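Local coordinates for putative exported protein (Peptoclostridium difficile, PDB 5TTA) that is of unknown function, carries a signal sequence in its full-length form and is probably exported, with a core of antiparallel beta sheets, at residues A[57-63]-A[185-191]; A[41-46]-A[206-210]; A[73-79]-A[131-137]. All blocks are in the same frame, centred on the assembly; numbering follows the deposited sequence.

The N-terminal strand 41-50 pairs with strand 58-66, which follows it directly, and strand 183-189 completes this three-stranded antiparallel sheet. A second sheet is built around strand 72-82, flanked by 131-135 and 205-215. Contact 2, between 41-46 and 206-210, closes the longest loop and packs the first sheet on the second. Nested inside it, contact 1 joins 57-63 to 185-191 within the first sheet. Innermost is contact 3, where 73-79 meets 131-137 in the second sheet. None of the loops cross. Asp186 of contact 1 reaches Tyr75 of contact 3, and Ser208 of contact 2 packs on Cys79 of contact 3.

Contact 1. Residues A[57-63]-A[185-191]; sequences WPSNVIS and NDAFLLF
Phe191 turns the edge of its ring to one face of Trp57. Its CZ lies 3.6 Å from Trp57 CE3, and the planes stand at 82°, a T-shaped stack. Pro58 CD also touches Phe191 CD2. Beside this aromatic pair, Leu189 brings CD2 to within 3.4 Å of Ser59 OG. At the other end, Ile62 CD1 meets Phe188 CE1 at 3.6 Å. Ile62 CG1 stands anti to the carbonyl carbon (chi1 -51°), which carries CD1 to that ring. On the face of Val61 and Ala187, Val61 CG1 packs on the amide carbon CG of Asn185 at 3.6 Å. Strands 58-63 and 185-189 are an antiparallel pair at one side of a three-stranded sheet. Asn60 and Phe188 form a hydrogen-bonded pair, with Asn60 N to Phe188 O at 2.7 Å. Ile62 and Asp186 form the next. Beyond the strand end, Leu190 N still bonds to Pro58 O at 2.9 Å. Further out, Trp57 NE1 is hydrogen-bonded to Gly117 O. Strand 41-50 flanks 58-63, and Ile62 touches its Ile43. The Phe188 ring stacks with Tyr134, and Asp186 OD2 bonds to Tyr75 OH of the second sheet.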
loop_
_atom_site.group_PDB
_atom_site.type_symbol
_atom_site.label_atom_id
_atom_site.label_comp_id
_atom_site.label_asym_id
_atom_site.label_seq_id
_atom_site.Cartn_x
_atom_site.Cartn_y
_atom_site.Cartn_z
ATOM N N TRP A 57 -16.209 -23.732 12.328
ATOM C CA TRP A 57 -14.765 -23.564 12.350
ATOM C C TRP A 57 -14.316 -22.977 13.695
ATOM O O TRP A 57 -15.002 -22.118 14.265
ATOM C CB TRP A 57 -14.295 -22.665 11.224
ATOM C CG TRP A 57 -14.228 -23.344 9.861
ATOM C CD1 TRP A 57 -14.731 -24.582 9.506
ATOM C CD2 TRP A 57 -13.656 -22.788 8.686
ATOM N NE1 TRP A 57 -14.457 -24.834 8.177
ATOM C CE2 TRP A 57 -13.807 -23.743 7.648
ATOM C CE3 TRP A 57 -12.993 -21.580 8.410
ATOM C CZ2 TRP A 57 -13.325 -23.522 6.358
ATOM C CZ3 TRP A 57 -12.521 -21.362 7.118
ATOM C CH2 TRP A 57 -12.702 -22.325 6.106
ATOM N N PRO A 58 -13.173 -23.424 14.219
ATOM C CA PRO A 58 -12.670 -22.942 15.521
ATOM C C PRO A 58 -11.808 -21.700 15.401
ATOM O O PRO A 58 -10.966 -21.583 14.507
ATOM C CB PRO A 58 -11.800 -24.116 16.010
ATOM C CG PRO A 58 -11.194 -24.669 14.728
ATOM C CD PRO A 58 -12.313 -24.470 13.633
ATOM N N SER A 59 -11.986 -20.776 16.353
ATOM C CA SER A 59 -11.106 -19.615 16.438
ATOM C C SER A 59 -10.696 -19.371 17.885
ATOM O O SER A 59 -11.476 -19.571 18.817
ATOM C CB SER A 59 -11.760 -18.309 15.931
ATOM O OG SER A 59 -12.041 -18.317 14.536
ATOM N N ASN A 60 -9.480 -18.861 18.047
ATOM C CA ASN A 60 -9.038 -18.292 19.325
ATOM C C ASN A 60 -9.611 -16.880 19.403
ATOM O O ASN A 60 -9.186 -15.996 18.651
ATOM C CB ASN A 60 -7.508 -18.320 19.333
ATOM C CG ASN A 60 -6.881 -17.600 20.523
ATOM O OD1 ASN A 60 -5.692 -17.258 20.487
ATOM N ND2 ASN A 60 -7.639 -17.388 21.542
ATOM N N VAL A 61 -10.601 -16.659 20.261
ATOM C CA VAL A 61 -11.263 -15.360 20.346
ATOM C C VAL A 61 -10.750 -14.641 21.589
ATOM O O VAL A 61 -10.972 -15.091 22.720
ATOM C CB VAL A 61 -12.787 -15.503 20.373
ATOM C CG1 VAL A 61 -13.448 -14.098 20.476
ATOM C CG2 VAL A 61 -13.264 -16.249 19.081
ATOM N N ILE A 62 -10.048 -13.533 21.371
ATOM C CA ILE A 62 -9.467 -12.718 22.445
ATOM C C ILE A 62 -10.365 -11.506 22.656
ATOM O O ILE A 62 -10.528 -10.678 21.746
ATOM C CB ILE A 62 -8.031 -12.293 22.100
ATOM C CG1 ILE A 62 -7.237 -13.538 21.691
ATOM C CG2 ILE A 62 -7.398 -11.566 23.312
ATOM C CD1 ILE A 62 -5.841 -13.265 21.177
ATOM N N SER A 63 -10.960 -11.411 23.847
ATOM C CA SER A 63 -11.842 -10.296 24.177
ATOM C C SER A 63 -11.003 -9.199 24.821
ATOM O O SER A 63 -10.361 -9.425 25.857
ATOM C CB SER A 63 -12.975 -10.757 25.084
ATOM O OG SER A 63 -13.663 -9.636 25.610
ATOM N N ASN A 185 -13.847 -8.169 20.214
ATOM C CA ASN A 185 -13.230 -9.482 20.030
ATOM C C ASN A 185 -12.319 -9.458 18.810
ATOM O O ASN A 185 -12.743 -9.063 17.709
ATOM C CB ASN A 185 -14.287 -10.575 19.820
ATOM C CG ASN A 185 -15.038 -10.920 21.080
ATOM O OD1 ASN A 185 -14.483 -10.916 22.180
ATOM N ND2 ASN A 185 -16.323 -11.199 20.934
ATOM N N ASP A 186 -11.084 -9.917 18.992
ATOM C CA ASP A 186 -10.169 -10.165 17.887
ATOM C C ASP A 186 -9.985 -11.671 17.771
ATOM O O ASP A 186 -9.502 -12.312 18.715
ATOM C CB ASP A 186 -8.842 -9.440 18.109
ATOM C CG ASP A 186 -8.967 -7.923 17.909
ATOM O OD1 ASP A 186 -10.091 -7.452 17.623
ATOM O OD2 ASP A 186 -7.944 -7.205 18.039
ATOM N N ALA A 187 -10.390 -12.233 16.626
ATOM C CA ALA A 187 -10.528 -13.678 16.457
ATOM C C ALA A 187 -9.512 -14.208 15.456
ATOM O O ALA A 187 -9.271 -13.591 14.412
ATOM C CB ALA A 187 -11.936 -14.057 15.992
ATOM N N PHE A 188 -8.924 -15.362 15.775
ATOM C CA PHE A 188 -7.898 -15.974 14.936
ATOM C C PHE A 188 -8.192 -17.458 14.771
ATOM O O PHE A 188 -8.222 -18.199 15.757
ATOM C CB PHE A 188 -6.516 -15.769 15.552
ATOM C CG PHE A 188 -6.267 -14.359 15.990
ATOM C CD1 PHE A 188 -6.614 -13.950 17.276
ATOM C CD2 PHE A 188 -5.698 -13.442 15.117
ATOM C CE1 PHE A 188 -6.381 -12.661 17.699
ATOM C CE2 PHE A 188 -5.471 -12.130 15.531
ATOM C CZ PHE A 188 -5.792 -11.752 16.829
ATOM N N LEU A 189 -8.385 -17.890 13.515
ATOM C CA LEU A 189 -8.664 -19.298 13.228
ATOM C C LEU A 189 -7.595 -20.194 13.859
ATOM O O LEU A 189 -6.399 -19.882 13.822
ATOM C CB LEU A 189 -8.745 -19.520 11.701
ATOM C CG LEU A 189 -10.035 -18.951 11.072
ATOM C CD1 LEU A 189 -10.016 -18.995 9.512
ATOM C CD2 LEU A 189 -11.197 -19.770 11.597
ATOM N N LEU A 190 -8.035 -21.310 14.461
ATOM C CA LEU A 190 -7.125 -22.213 15.212
ATOM C C LEU A 190 -7.469 -23.670 14.861
ATOM O O LEU A 190 -8.120 -24.392 15.620
ATOM C CB LEU A 190 -7.210 -21.932 16.711
ATOM C CG LEU A 190 -6.086 -22.553 17.557
ATOM C CD1 LEU A 190 -4.826 -21.780 17.232
ATOM C CD2 LEU A 190 -6.395 -22.429 19.015
ATOM N N PHE A 191 -7.042 -24.085 13.655
ATOM C CA PHE A 191 -7.343 -25.408 13.123
ATOM C C PHE A 191 -6.538 -26.526 13.767
ATOM O O PHE A 191 -7.056 -27.633 13.909
ATOM C CB PHE A 191 -7.105 -25.421 11.612
ATOM C CG PHE A 191 -8.043 -24.534 10.855
ATOM C CD1 PHE A 191 -7.568 -23.432 10.172
ATOM C CD2 PHE A 191 -9.415 -24.782 10.874
ATOM C CE1 PHE A 191 -8.437 -22.603 9.459
ATOM C CE2 PHE A 191 -10.306 -23.967 10.161
ATOM C CZ PHE A 191 -9.816 -22.873 9.457
#

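Contact 2. Residues A[41-46]-A[206-210]; sequences LFINNS and IISCV
Ser46 and Ile43 of strand 41-46 face Ile206, Ser208 and Val210 of strand 206-210 where two antiparallel sheets pack together, consistent with the beta-sandwich architecture of the E-set clan. The strands run at 150° to each other, with axes 6.7 Å apart at closest approach, and no direct backbone hydrogen bond joins them. The apolar part centres on Ile43 CD1. It meets Ser208 CB at 3.7 Å and Val210 CG2 at 3.9 Å, and the Ile43 and Val210 side chains lie alongside, running opposite ways. Val210 CG2 also rests on the backbone oxygen of Leu41. Ile62 of the same sheet and Ile77 of the facing sheet also pack on Ile43. The polar part gathers at Ser46 OG. This oxygen lies between the backbone N and carbonyl carbon (chi1 56°), where it comes within 3.0 Å of Ile206 O. It is also 3.0 Å from Ser208 OG. Tyr247 OH is a further hydrogen-bonding partner of Ser46 OG, so the buried hydroxyl has several polar neighbours. Ile206 CG2 packs against the same oxygen. One water joins the backbones: it donates to Ser46 O at 2.7 Å and accepts from Ile206 N at 3.0 Å.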
loop_
_atom_site.group_PDB
_atom_site.type_symbol
_atom_site.label_atom_id
_atom_site.label_comp_id
_atom_site.label_asym_id
_atom_site.label_seq_id
_atom_site.Cartn_x
_atom_site.Cartn_y
_atom_site.Cartn_z
ATOM N N LEU A 41 -4.242 -2.043 27.533
ATOM C CA LEU A 41 -5.067 -2.963 26.746
ATOM C C LEU A 41 -5.379 -4.157 27.633
ATOM O O LEU A 41 -4.467 -4.883 28.040
ATOM C CB LEU A 41 -4.348 -3.398 25.468
ATOM C CG LEU A 41 -5.071 -4.358 24.530
ATOM C CD1 LEU A 41 -6.391 -3.709 24.032
ATOM C CD2 LEU A 41 -4.177 -4.683 23.350
ATOM N N PHE A 42 -6.650 -4.341 27.960
ATOM C CA PHE A 42 -7.077 -5.332 28.935
ATOM C C PHE A 42 -7.554 -6.581 28.229
ATOM O O PHE A 42 -8.432 -6.504 27.364
ATOM C CB PHE A 42 -8.217 -4.801 29.805
ATOM C CG PHE A 42 -8.456 -5.614 31.039
ATOM C CD1 PHE A 42 -9.474 -6.546 31.094
ATOM C CD2 PHE A 42 -7.663 -5.425 32.167
ATOM C CE1 PHE A 42 -9.701 -7.288 32.249
ATOM C CE2 PHE A 42 -7.875 -6.165 33.322
ATOM C CZ PHE A 42 -8.898 -7.101 33.361
ATOM N N ILE A 43 -7.020 -7.734 28.613
ATOM C CA ILE A 43 -7.515 -8.980 28.043
ATOM C C ILE A 43 -8.564 -9.531 28.996
ATOM O O ILE A 43 -8.246 -10.007 30.087
ATOM C CB ILE A 43 -6.398 -9.997 27.775
ATOM C CG1 ILE A 43 -5.426 -9.434 26.755
ATOM C CG2 ILE A 43 -7.014 -11.313 27.232
ATOM C CD1 ILE A 43 -4.286 -10.373 26.423
ATOM N N ASN A 44 -9.825 -9.478 28.573
ATOM C CA ASN A 44 -10.924 -10.009 29.373
ATOM C C ASN A 44 -10.973 -11.525 29.354
ATOM O O ASN A 44 -11.388 -12.135 30.353
ATOM C CB ASN A 44 -12.259 -9.444 28.869
ATOM C CG ASN A 44 -12.292 -7.943 28.947
ATOM O OD1 ASN A 44 -12.237 -7.379 30.041
ATOM N ND2 ASN A 44 -12.333 -7.282 27.793
ATOM N N ASN A 45 -10.548 -12.140 28.251
ATOM C CA ASN A 45 -10.672 -13.578 28.052
ATOM C C ASN A 45 -10.019 -13.989 26.740
ATOM O O ASN A 45 -9.920 -13.175 25.815
ATOM C CB ASN A 45 -12.148 -13.988 28.054
ATOM C CG ASN A 45 -12.363 -15.403 28.531
ATOM O OD1 ASN A 45 -11.423 -16.084 28.941
ATOM N ND2 ASN A 45 -13.611 -15.851 28.495
ATOM N N SER A 46 -9.563 -15.240 26.645
ATOM C CA SER A 46 -9.155 -15.812 25.366
ATOM C C SER A 46 -9.606 -17.260 25.395
ATOM O O SER A 46 -9.288 -17.983 26.342
ATOM C CB SER A 46 -7.642 -15.690 25.113
ATOM O OG SER A 46 -6.901 -16.266 26.159
ATOM N N ILE A 206 -6.483 -21.325 26.714
ATOM C CA ILE A 206 -5.546 -20.391 26.116
ATOM C C ILE A 206 -5.337 -19.289 27.136
ATOM O O ILE A 206 -6.313 -18.739 27.657
ATOM C CB ILE A 206 -6.086 -19.846 24.786
ATOM C CG1 ILE A 206 -6.188 -21.006 23.782
ATOM C CG2 ILE A 206 -5.221 -18.705 24.271
ATOM C CD1 ILE A 206 -6.841 -20.612 22.539
ATOM N N ILE A 207 -4.086 -19.012 27.486
ATOM C CA ILE A 207 -3.804 -17.879 28.359
ATOM C C ILE A 207 -2.943 -16.922 27.564
ATOM O O ILE A 207 -2.132 -17.357 26.742
ATOM C CB ILE A 207 -3.126 -18.316 29.682
ATOM C CG1 ILE A 207 -1.800 -19.015 29.399
ATOM C CG2 ILE A 207 -4.052 -19.290 30.453
ATOM C CD1 ILE A 207 -0.970 -19.296 30.707
ATOM N N SER A 208 -3.150 -15.618 27.778
ATOM C CA SER A 208 -2.538 -14.592 26.953
ATOM C C SER A 208 -1.929 -13.476 27.793
ATOM O O SER A 208 -2.216 -13.323 28.995
ATOM C CB SER A 208 -3.545 -14.003 25.965
ATOM O OG SER A 208 -4.259 -15.058 25.318
ATOM N N CYS A 209 -1.050 -12.712 27.144
ATOM C CA CYS A 209 -0.418 -11.567 27.795
ATOM C C CYS A 209 -0.083 -10.542 26.726
ATOM O O CYS A 209 0.485 -10.898 25.685
ATOM C CB CYS A 209 0.854 -11.990 28.552
ATOM S SG CYS A 209 1.681 -10.680 29.519
ATOM N N VAL A 210 -0.433 -9.283 26.996
ATOM C CA VAL A 210 -0.040 -8.170 26.140
ATOM C C VAL A 210 1.462 -7.979 26.250
ATOM O O VAL A 210 1.994 -7.859 27.360
ATOM C CB VAL A 210 -0.764 -6.887 26.552
ATOM C CG1 VAL A 210 -0.269 -5.711 25.705
ATOM C CG2 VAL A 210 -2.296 -7.058 26.430
HETATM O O HOH W 1 -9.343 -20.495 27.254
#

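Contact 3. Residues A[73-79]-A[131-137]; sequences MDYEITC and SHTYRKM
Tyr75 lays one face of its ring under Lys136, whose CB sits over the centre, 3.5 Å from the centroid and 10° off the ring normal, a CH-pi contact. Ile77 CD1 lies against the opposite face, toward its rim. The Lys136 chain continues past the ring until CD lies near Met73 O, and a water links that oxygen to Lys136 NZ, which also hydrogen-bonds to Asn176 O. Asp74 works on the other side. Its OD1 accepts from Met137 N at 3.0 Å and from Tyr75 N, and the two donors come from opposite faces of the carboxylate plane. These bonds limit its rotation. With CG anti to the backbone N (chi1 -161°), OD2 reaches Arg135 NH1 at 3.0 Å in a salt bridge whose hydrogen bond is weak (N-H...O 122°). Thr78 OG1 and Thr133 OG1 share a hydrogen bond of 2.7 Å, and either could donate. Thr78 OG1 also hydrogen-bonds to Tyr226 OH. Cys79 SG meets the edge of the Tyr134 ring at CE2, 3.5 Å away, while His132 CD2 lies over a face of that ring. Ile77 with Tyr134 and Cys79 with His132 are hydrogen-bonded antiparallel pairs. A classic beta bulge places Met73 and Asp74 opposite Thr214 of strand 205-215, another neighbour of strand 72-82. Helix 156-175 packs on Met73 and Met137, both selenomethionines, and strand 58-66 touches Tyr75, Ile77 and Tyr134.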
loop_
_atom_site.group_PDB
_atom_site.type_symbol
_atom_site.label_atom_id
_atom_site.label_comp_id
_atom_site.label_asym_id
_atom_site.label_seq_id
_atom_site.Cartn_x
_atom_site.Cartn_y
_atom_site.Cartn_z
HETATM N N MSE A 73 -3.312 1.743 17.847
HETATM C CA MSE A 73 -3.154 1.439 16.429
HETATM C C MSE A 73 -2.475 0.096 16.171
HETATM O O MSE A 73 -2.639 -0.451 15.085
HETATM C CB MSE A 73 -2.387 2.566 15.714
HETATM C CG MSE A 73 -0.882 2.487 15.771
HETATM SE SE MSE A 73 -0.075 4.005 14.818
HETATM C CE MSE A 73 -0.590 3.537 13.063
ATOM N N ASP A 74 -1.718 -0.450 17.139
ATOM C CA ASP A 74 -1.102 -1.757 16.954
ATOM C C ASP A 74 -0.897 -2.409 18.319
ATOM O O ASP A 74 -0.909 -1.745 19.354
ATOM C CB ASP A 74 0.238 -1.645 16.173
ATOM C CG ASP A 74 0.701 -2.983 15.556
ATOM O OD1 ASP A 74 -0.044 -3.992 15.577
ATOM O OD2 ASP A 74 1.835 -3.027 15.044
ATOM N N TYR A 75 -0.782 -3.729 18.325
ATOM C CA TYR A 75 -0.485 -4.437 19.565
ATOM C C TYR A 75 0.299 -5.689 19.229
ATOM O O TYR A 75 0.359 -6.119 18.079
ATOM C CB TYR A 75 -1.760 -4.781 20.384
ATOM C CG TYR A 75 -2.784 -5.662 19.672
ATOM C CD1 TYR A 75 -2.461 -6.963 19.256
ATOM C CD2 TYR A 75 -4.085 -5.222 19.478
ATOM C CE1 TYR A 75 -3.391 -7.772 18.618
ATOM C CE2 TYR A 75 -5.023 -6.020 18.858
ATOM C CZ TYR A 75 -4.677 -7.293 18.433
ATOM O OH TYR A 75 -5.629 -8.078 17.806
ATOM N N GLU A 76 0.924 -6.260 20.252
ATOM C CA GLU A 76 1.479 -7.606 20.190
ATOM C C GLU A 76 0.947 -8.355 21.399
ATOM O O GLU A 76 1.108 -7.896 22.536
ATOM C CB GLU A 76 3.013 -7.600 20.170
ATOM C CG GLU A 76 3.560 -6.853 18.964
ATOM C CD GLU A 76 5.080 -6.831 18.886
ATOM O OE1 GLU A 76 5.601 -6.242 17.909
ATOM O OE2 GLU A 76 5.751 -7.396 19.782
ATOM N N ILE A 77 0.309 -9.496 21.155
ATOM C CA ILE A 77 -0.311 -10.279 22.216
ATOM C C ILE A 77 0.146 -11.719 22.067
ATOM O O ILE A 77 -0.024 -12.315 20.994
ATOM C CB ILE A 77 -1.848 -10.194 22.173
ATOM C CG1 ILE A 77 -2.300 -8.783 22.550
ATOM C CG2 ILE A 77 -2.448 -11.213 23.118
ATOM C CD1 ILE A 77 -3.835 -8.604 22.471
ATOM N N THR A 78 0.746 -12.277 23.131
ATOM C CA THR A 78 1.293 -13.626 23.053
ATOM C C THR A 78 0.332 -14.588 23.732
ATOM O O THR A 78 -0.172 -14.303 24.821
ATOM C CB THR A 78 2.677 -13.717 23.708
ATOM O OG1 THR A 78 3.602 -12.898 22.984
ATOM C CG2 THR A 78 3.194 -15.169 23.696
ATOM N N CYS A 79 0.094 -15.736 23.093
ATOM C CA CYS A 79 -0.756 -16.779 23.645
ATOM C C CYS A 79 0.014 -18.080 23.832
ATOM O O CYS A 79 0.968 -18.372 23.104
ATOM C CB CYS A 79 -1.952 -17.088 22.756
ATOM S SG CYS A 79 -3.072 -15.666 22.501
ATOM N N SER A 131 4.328 -21.027 21.859
ATOM C CA SER A 131 3.738 -19.698 21.896
ATOM C C SER A 131 3.484 -19.137 20.499
ATOM O O SER A 131 4.126 -19.511 19.520
ATOM C CB SER A 131 4.633 -18.715 22.645
ATOM O OG SER A 131 5.812 -18.496 21.895
ATOM N N HIS A 132 2.575 -18.168 20.429
ATOM C CA HIS A 132 2.391 -17.382 19.220
ATOM C C HIS A 132 2.117 -15.933 19.587
ATOM O O HIS A 132 1.351 -15.651 20.513
ATOM C CB HIS A 132 1.230 -17.905 18.357
ATOM C CG HIS A 132 1.101 -17.181 17.055
ATOM N ND1 HIS A 132 2.036 -17.303 16.054
ATOM C CD2 HIS A 132 0.155 -16.327 16.587
ATOM C CE1 HIS A 132 1.668 -16.567 15.016
ATOM N NE2 HIS A 132 0.534 -15.957 15.318
ATOM N N THR A 133 2.710 -15.007 18.845
ATOM C CA THR A 133 2.466 -13.596 19.102
ATOM C C THR A 133 1.608 -13.052 17.976
ATOM O O THR A 133 2.077 -12.947 16.837
ATOM C CB THR A 133 3.769 -12.814 19.248
ATOM O OG1 THR A 133 4.439 -13.264 20.435
ATOM C CG2 THR A 133 3.471 -11.326 19.398
ATOM N N TYR A 134 0.371 -12.699 18.314
ATOM C CA TYR A 134 -0.539 -12.049 17.381
ATOM C C TYR A 134 -0.252 -10.548 17.309
ATOM O O TYR A 134 -0.014 -9.889 18.330
ATOM C CB TYR A 134 -1.978 -12.295 17.825
ATOM C CG TYR A 134 -2.419 -13.726 17.800
ATOM C CD1 TYR A 134 -2.833 -14.332 16.585
ATOM C CD2 TYR A 134 -2.465 -14.496 18.978
ATOM C CE1 TYR A 134 -3.257 -15.662 16.556
ATOM C CE2 TYR A 134 -2.890 -15.831 18.961
ATOM C CZ TYR A 134 -3.297 -16.402 17.726
ATOM O OH TYR A 134 -3.734 -17.706 17.679
ATOM N N ARG A 135 -0.285 -9.997 16.095
ATOM C CA ARG A 135 -0.047 -8.573 15.880
ATOM C C ARG A 135 -1.254 -7.969 15.172
ATOM O O ARG A 135 -1.779 -8.568 14.224
ATOM C CB ARG A 135 1.249 -8.386 15.088
ATOM C CG ARG A 135 1.772 -6.978 15.060
ATOM C CD ARG A 135 3.229 -6.946 14.597
ATOM N NE ARG A 135 3.328 -6.939 13.142
ATOM C CZ ARG A 135 3.377 -5.833 12.408
ATOM N NH1 ARG A 135 3.340 -4.640 12.992
ATOM N NH2 ARG A 135 3.460 -5.919 11.087
ATOM N N LYS A 136 -1.723 -6.815 15.660
ATOM C CA LYS A 136 -2.921 -6.198 15.082
ATOM C C LYS A 136 -2.702 -5.829 13.620
ATOM O O LYS A 136 -3.543 -6.123 12.764
ATOM C CB LYS A 136 -3.344 -4.960 15.887
ATOM C CG LYS A 136 -4.675 -4.277 15.409
ATOM C CD LYS A 136 -4.884 -2.962 16.150
ATOM C CE LYS A 136 -6.283 -2.320 15.997
ATOM N NZ LYS A 136 -6.882 -2.471 14.643
HETATM N N MSE A 137 -1.577 -5.195 13.303
HETATM C CA MSE A 137 -1.322 -4.818 11.919
HETATM C C MSE A 137 -0.647 -5.982 11.195
HETATM O O MSE A 137 0.341 -5.792 10.487
HETATM C CB MSE A 137 -0.459 -3.559 11.828
HETATM C CG MSE A 137 -1.094 -2.284 12.368
HETATM SE SE MSE A 137 0.219 -0.815 12.391
HETATM C CE MSE A 137 0.541 -0.690 10.454
HETATM O O HOH W 2 -4.784 -0.338 13.495
#